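Local coordinates for peptidoglycan D,D-transpeptidase FtsI (Yersinia pestis, PDB 6SYN), which probably cross-links peptidoglycan as a class B penicillin-binding protein, a D,D-transpeptidase whose active site also binds beta-lactam antibiotics, at residues R25-S30 and L177-D182; P32-W37 and V88-G93; D94-L99 and I104-E109; R112-G117 and G125-D130. All coordinates share one frame; numbering follows the deposited sequence.

Contact 1: R25-S30 and L177-D182; sequences RPLAVS and LVLSVD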
loop_
_atom_site.group_PDB
_atom_site.type_symbol
_atom_site.label_atom_id
_atom_site.label_comp_id
_atom_site.label_asym_id
_atom_site.label_seq_id
_atom_site.Cartn_x
_atom_site.Cartn_y
_atom_site.Cartn_z
ATOM N N ARG A 25 -4.284 16.578 -12.584
ATOM C CA ARG A 25 -5.143 16.952 -11.422
ATOM C C ARG A 25 -4.241 17.356 -10.260
ATOM O O ARG A 25 -3.405 16.569 -9.825
ATOM C CB ARG A 25 -6.063 15.813 -10.977
ATOM C CG ARG A 25 -7.324 15.651 -11.812
ATOM C CD ARG A 25 -8.051 14.363 -11.475
ATOM N NE ARG A 25 -8.718 13.824 -12.649
ATOM C CZ ARG A 25 -8.282 12.815 -13.400
ATOM N NH1 ARG A 25 -7.155 12.182 -13.115
ATOM N NH2 ARG A 25 -8.997 12.431 -14.443
ATOM N N PRO A 26 -4.376 18.586 -9.715
ATOM C CA PRO A 26 -3.470 19.056 -8.668
ATOM C C PRO A 26 -3.613 18.229 -7.385
ATOM O O PRO A 26 -4.737 17.942 -7.016
ATOM C CB PRO A 26 -3.907 20.511 -8.432
ATOM C CG PRO A 26 -4.679 20.878 -9.684
ATOM C CD PRO A 26 -5.380 19.596 -10.078
ATOM N N LEU A 27 -2.486 17.868 -6.762
ATOM C CA LEU A 27 -2.435 17.141 -5.461
ATOM C C LEU A 27 -1.670 17.962 -4.411
ATOM O O LEU A 27 -1.999 17.831 -3.222
ATOM C CB LEU A 27 -1.770 15.774 -5.653
ATOM C CG LEU A 27 -2.274 14.923 -6.816
ATOM C CD1 LEU A 27 -1.631 13.550 -6.770
ATOM C CD2 LEU A 27 -3.788 14.793 -6.798
ATOM N N ALA A 28 -0.655 18.728 -4.820
ATOM C CA ALA A 28 0.124 19.626 -3.938
ATOM C C ALA A 28 0.271 20.984 -4.627
ATOM O O ALA A 28 0.899 21.036 -5.701
ATOM C CB ALA A 28 1.465 19.016 -3.609
ATOM N N VAL A 29 -0.312 22.026 -4.030
ATOM C CA VAL A 29 -0.371 23.405 -4.598
ATOM C C VAL A 29 0.071 24.401 -3.520
ATOM O O VAL A 29 -0.367 24.266 -2.365
ATOM C CB VAL A 29 -1.782 23.728 -5.120
ATOM C CG1 VAL A 29 -1.845 25.098 -5.772
ATOM C CG2 VAL A 29 -2.282 22.671 -6.089
ATOM N N SER A 30 0.921 25.356 -3.899
ATOM C CA SER A 30 1.378 26.489 -3.053
ATOM C C SER A 30 0.401 27.654 -3.230
ATOM O O SER A 30 0.337 28.189 -4.350
ATOM C CB SER A 30 2.792 26.884 -3.396
ATOM O OG SER A 30 3.718 26.225 -2.544
ATOM N N LEU A 177 5.849 18.546 -10.820
ATOM C CA LEU A 177 6.018 17.071 -10.776
ATOM C C LEU A 177 4.739 16.426 -11.317
ATOM O O LEU A 177 3.653 16.824 -10.871
ATOM C CB LEU A 177 6.300 16.656 -9.328
ATOM C CG LEU A 177 6.621 15.180 -9.095
ATOM C CD1 LEU A 177 7.715 14.697 -10.030
ATOM C CD2 LEU A 177 7.027 14.943 -7.648
ATOM N N VAL A 178 4.863 15.506 -12.274
ATOM C CA VAL A 178 3.720 14.714 -12.811
ATOM C C VAL A 178 3.874 13.281 -12.290
ATOM O O VAL A 178 4.787 12.579 -12.759
ATOM C CB VAL A 178 3.658 14.790 -14.351
ATOM C CG1 VAL A 178 2.498 13.983 -14.927
ATOM C CG2 VAL A 178 3.579 16.232 -14.829
ATOM N N LEU A 179 3.039 12.878 -11.327
ATOM C CA LEU A 179 3.076 11.508 -10.747
ATOM C C LEU A 179 2.454 10.520 -11.744
ATOM O O LEU A 179 1.733 10.957 -12.667
ATOM C CB LEU A 179 2.331 11.467 -9.408
ATOM C CG LEU A 179 2.923 12.293 -8.264
ATOM C CD1 LEU A 179 2.164 12.024 -6.975
ATOM C CD2 LEU A 179 4.405 12.011 -8.054
ATOM N N SER A 180 2.737 9.233 -11.544
ATOM C CA SER A 180 2.173 8.088 -12.305
ATOM C C SER A 180 0.762 7.750 -11.791
ATOM O O SER A 180 0.023 7.069 -12.514
ATOM C CB SER A 180 3.082 6.900 -12.194
ATOM O OG SER A 180 3.017 6.358 -10.886
ATOM N N VAL A 181 0.414 8.210 -10.585
ATOM C CA VAL A 181 -0.856 7.890 -9.865
ATOM C C VAL A 181 -2.040 8.582 -10.559
ATOM O O VAL A 181 -1.821 9.617 -11.216
ATOM C CB VAL A 181 -0.725 8.296 -8.383
ATOM C CG1 VAL A 181 -2.055 8.309 -7.645
ATOM C CG2 VAL A 181 0.274 7.408 -7.664
ATOM N N ASP A 182 -3.246 8.020 -10.429
ATOM C CA ASP A 182 -4.515 8.612 -10.939
ATOM C C ASP A 182 -5.393 8.924 -9.719
ATOM O O ASP A 182 -5.590 8.003 -8.900
ATOM C CB ASP A 182 -5.177 7.687 -11.968
ATOM C CG ASP A 182 -6.420 8.255 -12.639
ATOM O OD1 ASP A 182 -7.120 9.060 -11.998
ATOM O OD2 ASP A 182 -6.682 7.890 -13.807
#
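Arg25 and Asp182 form a salt bridge by charge alone. Arg25 NH1 lies 3.3 Å from Asp182 OD1, but the carboxylate oxygen is far off the plane of the guanidinium, so the pairing is electrostatic and not a hydrogen bond. The two flat groups are nearly parallel, with planes 14° apart, and they approach at a slant. Arg25 reaches across because its chain bends at chi3 (-147°), which brings the guanidinium near the carboxylate. Each charge has a second partner. Arg25 NH1 also pairs with Asp21, and Asp182 OD2 pairs with Arg184. The result is a small network of two arginines and two aspartates, which probably helps keep both acids ionised. The second touch is apolar. Leu27 CD1 meets Leu179 CD1 at 4.1 Å, methyl against methyl. Both leucines are buried, and Ile124 of helix 121-124 packs on each of them. Ile19 joins the two segments. Its backbone bonds with Leu27 and Ala28, and its side chain touches Leu179. The pairing of two residues with one makes a classic beta bulge against strand 19-20. The contact thus joins the bulged corner of strand 26-38 to the stretch between strand 177-178 and Asp182, the N-cap of helix 183-199.

Contact 2: P32-W37 and V88-G93; sequences PVNAVW and VNPAIG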
loop_
_atom_site.group_PDB
_atom_site.type_symbol
_atom_site.label_atom_id
_atom_site.label_comp_id
_atom_site.label_asym_id
_atom_site.label_seq_id
_atom_site.Cartn_x
_atom_site.Cartn_y
_atom_site.Cartn_z
ATOM N N PRO A 32 -1.070 31.466 -1.801
ATOM C CA PRO A 32 -0.743 32.632 -0.980
ATOM C C PRO A 32 -1.856 32.918 0.040
ATOM O O PRO A 32 -3.011 32.994 -0.360
ATOM C CB PRO A 32 -0.605 33.760 -2.013
ATOM C CG PRO A 32 -1.541 33.353 -3.131
ATOM C CD PRO A 32 -1.471 31.840 -3.167
ATOM N N VAL A 33 -1.489 33.051 1.319
ATOM C CA VAL A 33 -2.444 33.207 2.457
ATOM C C VAL A 33 -1.879 34.213 3.463
ATOM O O VAL A 33 -0.681 34.540 3.370
ATOM C CB VAL A 33 -2.723 31.854 3.141
ATOM C CG1 VAL A 33 -3.377 30.865 2.190
ATOM C CG2 VAL A 33 -1.463 31.254 3.751
ATOM N N ASN A 34 -2.735 34.684 4.373
ATOM C CA ASN A 34 -2.347 35.253 5.690
ATOM C C ASN A 34 -2.560 34.143 6.726
ATOM O O ASN A 34 -3.663 33.550 6.733
ATOM C CB ASN A 34 -3.137 36.517 6.042
ATOM C CG ASN A 34 -3.399 37.422 4.855
ATOM O OD1 ASN A 34 -4.484 37.992 4.737
ATOM N ND2 ASN A 34 -2.423 37.565 3.972
ATOM N N ALA A 35 -1.538 33.846 7.532
ATOM C CA ALA A 35 -1.533 32.762 8.542
ATOM C C ALA A 35 -1.348 33.367 9.937
ATOM O O ALA A 35 -0.746 34.452 10.040
ATOM C CB ALA A 35 -0.445 31.767 8.231
ATOM N N VAL A 36 -1.856 32.680 10.961
ATOM C CA VAL A 36 -1.758 33.106 12.385
ATOM C C VAL A 36 -0.882 32.093 13.117
ATOM O O VAL A 36 -1.227 30.895 13.128
ATOM C CB VAL A 36 -3.140 33.257 13.049
ATOM C CG1 VAL A 36 -3.020 33.622 14.523
ATOM C CG2 VAL A 36 -3.999 34.278 12.318
ATOM N N TRP A 37 0.221 32.576 13.687
ATOM C CA TRP A 37 1.154 31.765 14.503
ATOM C C TRP A 37 1.379 32.468 15.839
ATOM O O TRP A 37 1.167 33.688 15.914
ATOM C CB TRP A 37 2.457 31.504 13.743
ATOM C CG TRP A 37 3.253 32.721 13.388
ATOM C CD1 TRP A 37 3.068 33.555 12.324
ATOM C CD2 TRP A 37 4.420 33.204 14.073
ATOM N NE1 TRP A 37 4.024 34.534 12.314
ATOM C CE2 TRP A 37 4.872 34.341 13.373
ATOM C CE3 TRP A 37 5.121 32.789 15.209
ATOM C CZ2 TRP A 37 5.985 35.074 13.782
ATOM C CZ3 TRP A 37 6.221 33.512 15.612
ATOM C CH2 TRP A 37 6.646 34.640 14.908
ATOM N N VAL A 88 -6.535 32.540 7.155
ATOM C CA VAL A 88 -7.641 33.382 7.692
ATOM C C VAL A 88 -7.824 34.589 6.763
ATOM O O VAL A 88 -6.803 35.095 6.254
ATOM C CB VAL A 88 -7.374 33.771 9.160
ATOM C CG1 VAL A 88 -6.860 35.197 9.314
ATOM C CG2 VAL A 88 -8.610 33.551 10.016
ATOM N N ASN A 89 -9.081 34.998 6.539
ATOM C CA ASN A 89 -9.470 36.114 5.635
ATOM C C ASN A 89 -8.978 37.428 6.240
ATOM O O ASN A 89 -8.818 37.531 7.453
ATOM C CB ASN A 89 -10.975 36.106 5.332
ATOM C CG ASN A 89 -11.868 36.366 6.528
ATOM O OD1 ASN A 89 -11.401 36.695 7.613
ATOM N ND2 ASN A 89 -13.170 36.230 6.339
ATOM N N PRO A 90 -8.654 38.449 5.414
ATOM C CA PRO A 90 -8.297 39.780 5.911
ATOM C C PRO A 90 -9.091 40.283 7.128
ATOM O O PRO A 90 -8.460 40.764 8.046
ATOM C CB PRO A 90 -8.596 40.647 4.681
ATOM C CG PRO A 90 -8.187 39.767 3.518
ATOM C CD PRO A 90 -8.543 38.358 3.948
ATOM N N ALA A 91 -10.425 40.157 7.106
ATOM C CA ALA A 91 -11.363 40.637 8.154
ATOM C C ALA A 91 -10.924 40.119 9.524
ATOM O O ALA A 91 -10.702 40.947 10.437
ATOM C CB ALA A 91 -12.770 40.185 7.855
ATOM N N ILE A 92 -10.809 38.794 9.641
ATOM C CA ILE A 92 -10.400 38.071 10.883
ATOM C C ILE A 92 -8.938 38.422 11.199
ATOM O O ILE A 92 -8.659 38.793 12.356
ATOM C CB ILE A 92 -10.614 36.550 10.720
ATOM C CG1 ILE A 92 -12.082 36.193 10.444
ATOM C CG2 ILE A 92 -10.069 35.795 11.925
ATOM C CD1 ILE A 92 -12.963 36.149 11.672
ATOM N N GLY A 93 -8.053 38.311 10.199
ATOM C CA GLY A 93 -6.605 38.597 10.297
ATOM C C GLY A 93 -6.331 40.015 10.767
ATOM O O GLY A 93 -5.376 40.207 11.537
#
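Asn34 lays its side chain over the start of the 88-93 segment. Asn34 CB is 3.9 Å from Val88 O, and Asn34 OD1 reaches Pro90 CD at 4.2 Å. The asparagine and proline side chains cross at about a right angle. The Asn34 side chain also lies against Gln108 of strand 104-113. The two segments share one backbone hydrogen bond. Val88 N donates to Asn34 O over 3.1 Å, with a bent N-H...O angle of 138°. This bond lies where strand 82-88, an antiparallel neighbour of strand 26-38, gives way to helix 90-97. Asn89 is the N-cap of that helix. Asn89 OD1 accepts from Ile92 N at 3.0 Å, with an N-H...O angle of 163°, which ties the first turn to the cap residue. Gly93 N closes the same turn by bonding to Asn89 O. Two residues along the strand from Asn34, Val36 adds an apolar touch. Val36 CG2 is 4.2 Å from Val88 CG1, branch against branch. Val36 is buried, and it also packs on Leu84 of strand 82-88 and Leu106 of strand 104-113.

Contact 3: D94-L99 and I104-E109; sequences DYIRKL and IHLRQE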
loop_
_atom_site.group_PDB
_atom_site.type_symbol
_atom_site.label_atom_id
_atom_site.label_comp_id
_atom_site.label_asym_id
_atom_site.label_seq_id
_atom_site.Cartn_x
_atom_site.Cartn_y
_atom_site.Cartn_z
ATOM N N ASP A 94 -7.153 40.973 10.334
ATOM C CA ASP A 94 -7.055 42.407 10.715
ATOM C C ASP A 94 -7.486 42.578 12.179
ATOM O O ASP A 94 -6.900 43.436 12.864
ATOM C CB ASP A 94 -7.884 43.281 9.768
ATOM C CG ASP A 94 -7.437 44.731 9.699
ATOM O OD1 ASP A 94 -6.248 44.966 9.369
ATOM O OD2 ASP A 94 -8.279 45.615 9.973
ATOM N N TYR A 95 -8.476 41.801 12.632
ATOM C CA TYR A 95 -9.101 41.906 13.980
ATOM C C TYR A 95 -8.149 41.324 15.032
ATOM O O TYR A 95 -8.040 41.917 16.119
ATOM C CB TYR A 95 -10.478 41.231 13.953
ATOM C CG TYR A 95 -11.217 41.082 15.261
ATOM C CD1 TYR A 95 -12.070 42.070 15.732
ATOM C CD2 TYR A 95 -11.142 39.902 15.986
ATOM C CE1 TYR A 95 -12.787 41.908 16.910
ATOM C CE2 TYR A 95 -11.852 39.723 17.164
ATOM C CZ TYR A 95 -12.681 40.728 17.628
ATOM O OH TYR A 95 -13.377 40.544 18.788
ATOM N N ILE A 96 -7.479 40.212 14.711
ATOM C CA ILE A 96 -6.460 39.557 15.588
ATOM C C ILE A 96 -5.249 40.489 15.720
ATOM O O ILE A 96 -4.702 40.578 16.825
ATOM C CB ILE A 96 -6.052 38.168 15.057
ATOM C CG1 ILE A 96 -7.239 37.201 14.994
ATOM C CG2 ILE A 96 -4.912 37.592 15.887
ATOM C CD1 ILE A 96 -7.007 35.989 14.111
ATOM N N ARG A 97 -4.837 41.138 14.629
ATOM C CA ARG A 97 -3.733 42.140 14.620
ATOM C C ARG A 97 -4.067 43.270 15.609
ATOM O O ARG A 97 -3.179 43.643 16.404
ATOM C CB ARG A 97 -3.519 42.676 13.198
ATOM C CG ARG A 97 -2.240 43.477 12.997
ATOM C CD ARG A 97 -2.186 44.129 11.623
ATOM N NE ARG A 97 -2.395 43.150 10.561
ATOM C CZ ARG A 97 -1.437 42.446 9.950
ATOM N NH1 ARG A 97 -0.161 42.609 10.267
ATOM N NH2 ARG A 97 -1.770 41.572 9.012
ATOM N N LYS A 98 -5.310 43.769 15.576
ATOM C CA LYS A 98 -5.781 44.963 16.334
ATOM C C LYS A 98 -5.994 44.612 17.813
ATOM O O LYS A 98 -6.234 45.552 18.606
ATOM C CB LYS A 98 -7.065 45.519 15.708
ATOM C CG LYS A 98 -6.874 46.785 14.880
ATOM C CD LYS A 98 -7.586 46.775 13.547
ATOM C CE LYS A 98 -6.647 47.047 12.392
ATOM N NZ LYS A 98 -6.320 48.485 12.268
ATOM N N LEU A 99 -5.923 43.322 18.169
ATOM C CA LEU A 99 -5.996 42.845 19.576
ATOM C C LEU A 99 -4.684 43.170 20.302
ATOM O O LEU A 99 -4.723 43.269 21.540
ATOM C CB LEU A 99 -6.288 41.340 19.600
ATOM C CG LEU A 99 -7.708 40.935 19.211
ATOM C CD1 LEU A 99 -7.861 39.420 19.214
ATOM C CD2 LEU A 99 -8.733 41.576 20.139
ATOM N N ILE A 104 1.386 36.937 19.519
ATOM C CA ILE A 104 0.421 36.654 18.415
ATOM C C ILE A 104 0.921 37.373 17.161
ATOM O O ILE A 104 1.220 38.573 17.264
ATOM C CB ILE A 104 -1.009 37.102 18.789
ATOM C CG1 ILE A 104 -1.512 36.432 20.073
ATOM C CG2 ILE A 104 -1.968 36.883 17.626
ATOM C CD1 ILE A 104 -1.554 34.916 20.028
ATOM N N HIS A 105 0.974 36.672 16.028
ATOM C CA HIS A 105 1.546 37.187 14.756
ATOM C C HIS A 105 0.650 36.827 13.565
ATOM O O HIS A 105 0.191 35.668 13.481
ATOM C CB HIS A 105 2.963 36.640 14.537
ATOM C CG HIS A 105 3.952 37.015 15.590
ATOM N ND1 HIS A 105 4.799 38.098 15.458
ATOM C CD2 HIS A 105 4.259 36.438 16.773
ATOM C CE1 HIS A 105 5.572 38.185 16.522
ATOM N NE2 HIS A 105 5.261 37.178 17.344
ATOM N N LEU A 106 0.429 37.800 12.679
ATOM C CA LEU A 106 -0.022 37.586 11.280
ATOM C C LEU A 106 1.208 37.663 10.367
ATOM O O LEU A 106 2.073 38.519 10.632
ATOM C CB LEU A 106 -1.057 38.655 10.914
ATOM C CG LEU A 106 -2.512 38.338 11.266
ATOM C CD1 LEU A 106 -3.099 37.311 10.308
ATOM C CD2 LEU A 106 -2.648 37.865 12.706
ATOM N N ARG A 107 1.304 36.785 9.365
ATOM C CA ARG A 107 2.259 36.931 8.230
ATOM C C ARG A 107 1.652 36.306 6.967
ATOM O O ARG A 107 0.953 35.277 7.078
ATOM C CB ARG A 107 3.639 36.347 8.562
ATOM C CG ARG A 107 3.717 34.828 8.667
ATOM C CD ARG A 107 5.126 34.307 8.418
ATOM N NE ARG A 107 5.170 32.852 8.292
ATOM C CZ ARG A 107 5.917 32.027 9.025
ATOM N NH1 ARG A 107 6.725 32.495 9.964
ATOM N NH2 ARG A 107 5.857 30.721 8.816
ATOM N N GLN A 108 1.893 36.944 5.816
ATOM C CA GLN A 108 1.596 36.398 4.467
ATOM C C GLN A 108 2.645 35.325 4.155
ATOM O O GLN A 108 3.845 35.599 4.366
ATOM C CB GLN A 108 1.593 37.518 3.425
ATOM C CG GLN A 108 0.555 38.590 3.728
ATOM C CD GLN A 108 0.484 39.688 2.695
ATOM O OE1 GLN A 108 0.672 39.462 1.501
ATOM N NE2 GLN A 108 0.188 40.893 3.155
ATOM N N GLU A 109 2.204 34.139 3.732
ATOM C CA GLU A 109 3.094 33.019 3.323
ATOM C C GLU A 109 2.398 32.216 2.226
ATOM O O GLU A 109 1.259 32.570 1.855
ATOM C CB GLU A 109 3.460 32.130 4.517
ATOM C CG GLU A 109 2.262 31.503 5.213
ATOM C CD GLU A 109 2.606 30.588 6.376
ATOM O OE1 GLU A 109 2.972 31.103 7.451
ATOM O OE2 GLU A 109 2.514 29.358 6.199
#
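Leu106 meets Ile96 and Arg97 from different directions. The guanidinium of Arg97 lies with one face over the base of the leucine side chain. Arg97 NH2 is 3.6 Å from Leu106 CB, and Arg97 CZ is 3.9 Å from Leu106 CB. The arginine and leucine side chains run at a slant to each other. Arg97 leaves the helix with an extended start and then bends at chi3 (-54°), which turns its flat end over the strand. Ile96 instead crosses Leu106 at about a right angle. Ile96 CG2 touches Leu106 CD2 at 3.9 Å. The same methyl, Ile96 CG2, meets Ile104 CG2 at 3.5 Å, and this pair of side chains is also roughly perpendicular. CG2 of Ile96 points away from the backbone N, as CG1 takes the place beside it (chi1 -61°). One methyl thus serves two strand residues, Ile104 and Leu106, whose CB atoms both point toward the helix. His105 and Arg107 point away, on the far side of the strand. Helix 90-97 rests here on strand 104-113. Ile96 also packs on Val36 of strand 26-38 and, with Ile104, on Leu58 of helix 54-62.

Contact 4: R112-G117 and G125-D130; sequences RYYPAG and GVTNID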
loop_
_atom_site.group_PDB
_atom_site.type_symbol
_atom_site.label_atom_id
_atom_site.label_comp_id
_atom_site.label_asym_id
_atom_site.label_seq_id
_atom_site.Cartn_x
_atom_site.Cartn_y
_atom_site.Cartn_z
ATOM N N ARG A 112 1.295 25.135 1.626
ATOM C CA ARG A 112 1.326 23.861 0.875
ATOM C C ARG A 112 -0.022 23.175 1.122
ATOM O O ARG A 112 -0.208 22.623 2.223
ATOM C CB ARG A 112 2.543 23.026 1.293
ATOM C CG ARG A 112 3.027 22.048 0.232
ATOM C CD ARG A 112 3.008 22.621 -1.171
ATOM N NE ARG A 112 3.655 21.718 -2.102
ATOM C CZ ARG A 112 3.861 21.966 -3.391
ATOM N NH1 ARG A 112 4.456 21.051 -4.138
ATOM N NH2 ARG A 112 3.485 23.116 -3.928
ATOM N N TYR A 113 -0.941 23.273 0.156
ATOM C CA TYR A 113 -2.344 22.791 0.273
ATOM C C TYR A 113 -2.525 21.508 -0.545
ATOM O O TYR A 113 -2.045 21.436 -1.695
ATOM C CB TYR A 113 -3.336 23.885 -0.136
ATOM C CG TYR A 113 -4.766 23.410 -0.171
ATOM C CD1 TYR A 113 -5.472 23.175 0.999
ATOM C CD2 TYR A 113 -5.400 23.144 -1.374
ATOM C CE1 TYR A 113 -6.775 22.703 0.972
ATOM C CE2 TYR A 113 -6.698 22.669 -1.419
ATOM C CZ TYR A 113 -7.390 22.447 -0.243
ATOM O OH TYR A 113 -8.673 21.985 -0.287
ATOM N N TYR A 114 -3.203 20.522 0.048
ATOM C CA TYR A 114 -3.427 19.168 -0.525
ATOM C C TYR A 114 -4.911 18.990 -0.836
ATOM O O TYR A 114 -5.680 18.620 0.048
ATOM C CB TYR A 114 -2.885 18.101 0.430
ATOM C CG TYR A 114 -1.447 18.325 0.815
ATOM C CD1 TYR A 114 -0.413 17.973 -0.042
ATOM C CD2 TYR A 114 -1.116 18.935 2.019
ATOM C CE1 TYR A 114 0.913 18.195 0.298
ATOM C CE2 TYR A 114 0.205 19.166 2.372
ATOM C CZ TYR A 114 1.221 18.795 1.507
ATOM O OH TYR A 114 2.524 19.024 1.833
ATOM N N PRO A 115 -5.353 19.242 -2.095
ATOM C CA PRO A 115 -6.768 19.133 -2.464
ATOM C C PRO A 115 -7.348 17.709 -2.444
ATOM O O PRO A 115 -8.554 17.607 -2.430
ATOM C CB PRO A 115 -6.821 19.691 -3.898
ATOM C CG PRO A 115 -5.541 20.477 -4.038
ATOM C CD PRO A 115 -4.537 19.681 -3.235
ATOM N N ALA A 116 -6.509 16.666 -2.464
ATOM C CA ALA A 116 -6.939 15.247 -2.384
ATOM C C ALA A 116 -6.958 14.780 -0.921
ATOM O O ALA A 116 -7.537 13.709 -0.656
ATOM C CB ALA A 116 -6.052 14.383 -3.247
ATOM N N GLY A 117 -6.341 15.550 -0.013
ATOM C CA GLY A 117 -6.443 15.391 1.453
ATOM C C GLY A 117 -5.782 14.120 1.968
ATOM O O GLY A 117 -4.601 13.883 1.639
ATOM N N GLY A 125 2.865 13.209 1.089
ATOM C CA GLY A 125 3.469 13.602 2.373
ATOM C C GLY A 125 3.162 15.049 2.701
ATOM O O GLY A 125 2.166 15.574 2.177
ATOM N N VAL A 126 3.987 15.671 3.541
ATOM C CA VAL A 126 3.802 17.079 4.001
ATOM C C VAL A 126 5.168 17.763 4.093
ATOM O O VAL A 126 6.185 17.114 3.780
ATOM C CB VAL A 126 3.050 17.129 5.342
ATOM C CG1 VAL A 126 1.561 16.911 5.151
ATOM C CG2 VAL A 126 3.616 16.130 6.334
ATOM N N THR A 127 5.167 19.036 4.487
ATOM C CA THR A 127 6.376 19.845 4.770
ATOM C C THR A 127 6.433 20.175 6.261
ATOM O O THR A 127 5.381 20.143 6.921
ATOM C CB THR A 127 6.376 21.148 3.968
ATOM O OG1 THR A 127 5.268 21.917 4.439
ATOM C CG2 THR A 127 6.290 20.917 2.474
ATOM N N ASN A 128 7.629 20.495 6.755
ATOM C CA ASN A 128 7.847 20.990 8.137
ATOM C C ASN A 128 7.478 22.472 8.184
ATOM O O ASN A 128 7.210 23.061 7.121
ATOM C CB ASN A 128 9.280 20.756 8.628
ATOM C CG ASN A 128 10.337 21.499 7.839
ATOM O OD1 ASN A 128 10.040 22.449 7.122
ATOM N ND2 ASN A 128 11.577 21.060 7.958
ATOM N N ILE A 129 7.510 23.036 9.387
ATOM C CA ILE A 129 7.261 24.475 9.691
ATOM C C ILE A 129 8.077 25.367 8.738
ATOM O O ILE A 129 7.473 26.272 8.130
ATOM C CB ILE A 129 7.522 24.705 11.200
ATOM C CG1 ILE A 129 6.205 24.901 11.959
ATOM C CG2 ILE A 129 8.511 25.830 11.479
ATOM C CD1 ILE A 129 5.173 23.817 11.708
ATOM N N ASP A 130 9.373 25.094 8.559
ATOM C CA ASP A 130 10.295 25.921 7.729
ATOM C C ASP A 130 9.888 25.841 6.251
ATOM O O ASP A 130 10.178 26.809 5.524
ATOM C CB ASP A 130 11.760 25.530 7.955
ATOM C CG ASP A 130 12.318 26.000 9.291
ATOM O OD1 ASP A 130 11.511 26.227 10.212
ATOM O OD2 ASP A 130 13.557 26.146 9.399
#
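Residues 112-113 end strand 104-113, and the chain then enters a type I beta turn from Tyr114 to Gly117. The 125-130 segment has no regular structure. Gly125 leaves helix 121-124 with a positive phi of 84°, and the chain then runs past the end of the strand. The backbones are closest at Arg112 and Thr127, whose CA atoms are 7.5 Å apart. Side chains therefore bridge the gap. Tyr114 does most of this. Its CB points toward the other segment, and CG sits beside the backbone N (chi1 -54°), which carries the ring across. The outer end of the ring lies against the Gly125-Val126 backbone. Tyr114 CZ is 3.4 Å from Gly125 O, which comes at the ring obliquely. Tyr114 OH lies 3.2 Å from Val126 CA. At the neighbouring ring position, Tyr114 CE2 touches Val126 CG1 at 3.8 Å, the two side chains crossing at about a right angle. The hydroxyl has its polar partner outside these segments, in a hydrogen bond with Glu138 of helix 136-140. Arg112 makes a smaller touch. Arg112 CG meets Thr127 CG2 at 4.1 Å, again nearly at right angles. The chain of Arg112 bends at chi2 (41°), and its charged end leads away from Thr127. There it bonds to Gly17 O and forms a salt bridge with Glu138. The arrangement is buried packing of Tyr114 and Arg112, at the end of a sheet strand, against the loop after helix 121-124, with Glu138 bonding to both polar ends.

How the contacts relate
All four contacts involve the mixed sheet of the N-terminal region. Strand 26-38 serves contacts 1 and 2, and its antiparallel neighbour, strand 104-113, serves contacts 3 and 4. Contacts 2 and 3 also share helix 90-97, and their centres are about 7 Å apart. Contacts 1 and 4 lie about 12 Å apart and touch, with Val29 O 2.8 Å from Tyr113 N, a probable hydrogen bond. Contacts 1 and 3 are farthest apart, about 32 Å between centres. Along the chain, contacts 2, 3 and 4 follow in series inside the loop closed by contact 1. The sheet runs from the 2/3 pair to the 1/4 pair. Contact 1 then ties it to helix 183-199, which leads into strand 204-211 of the transpeptidase sheet.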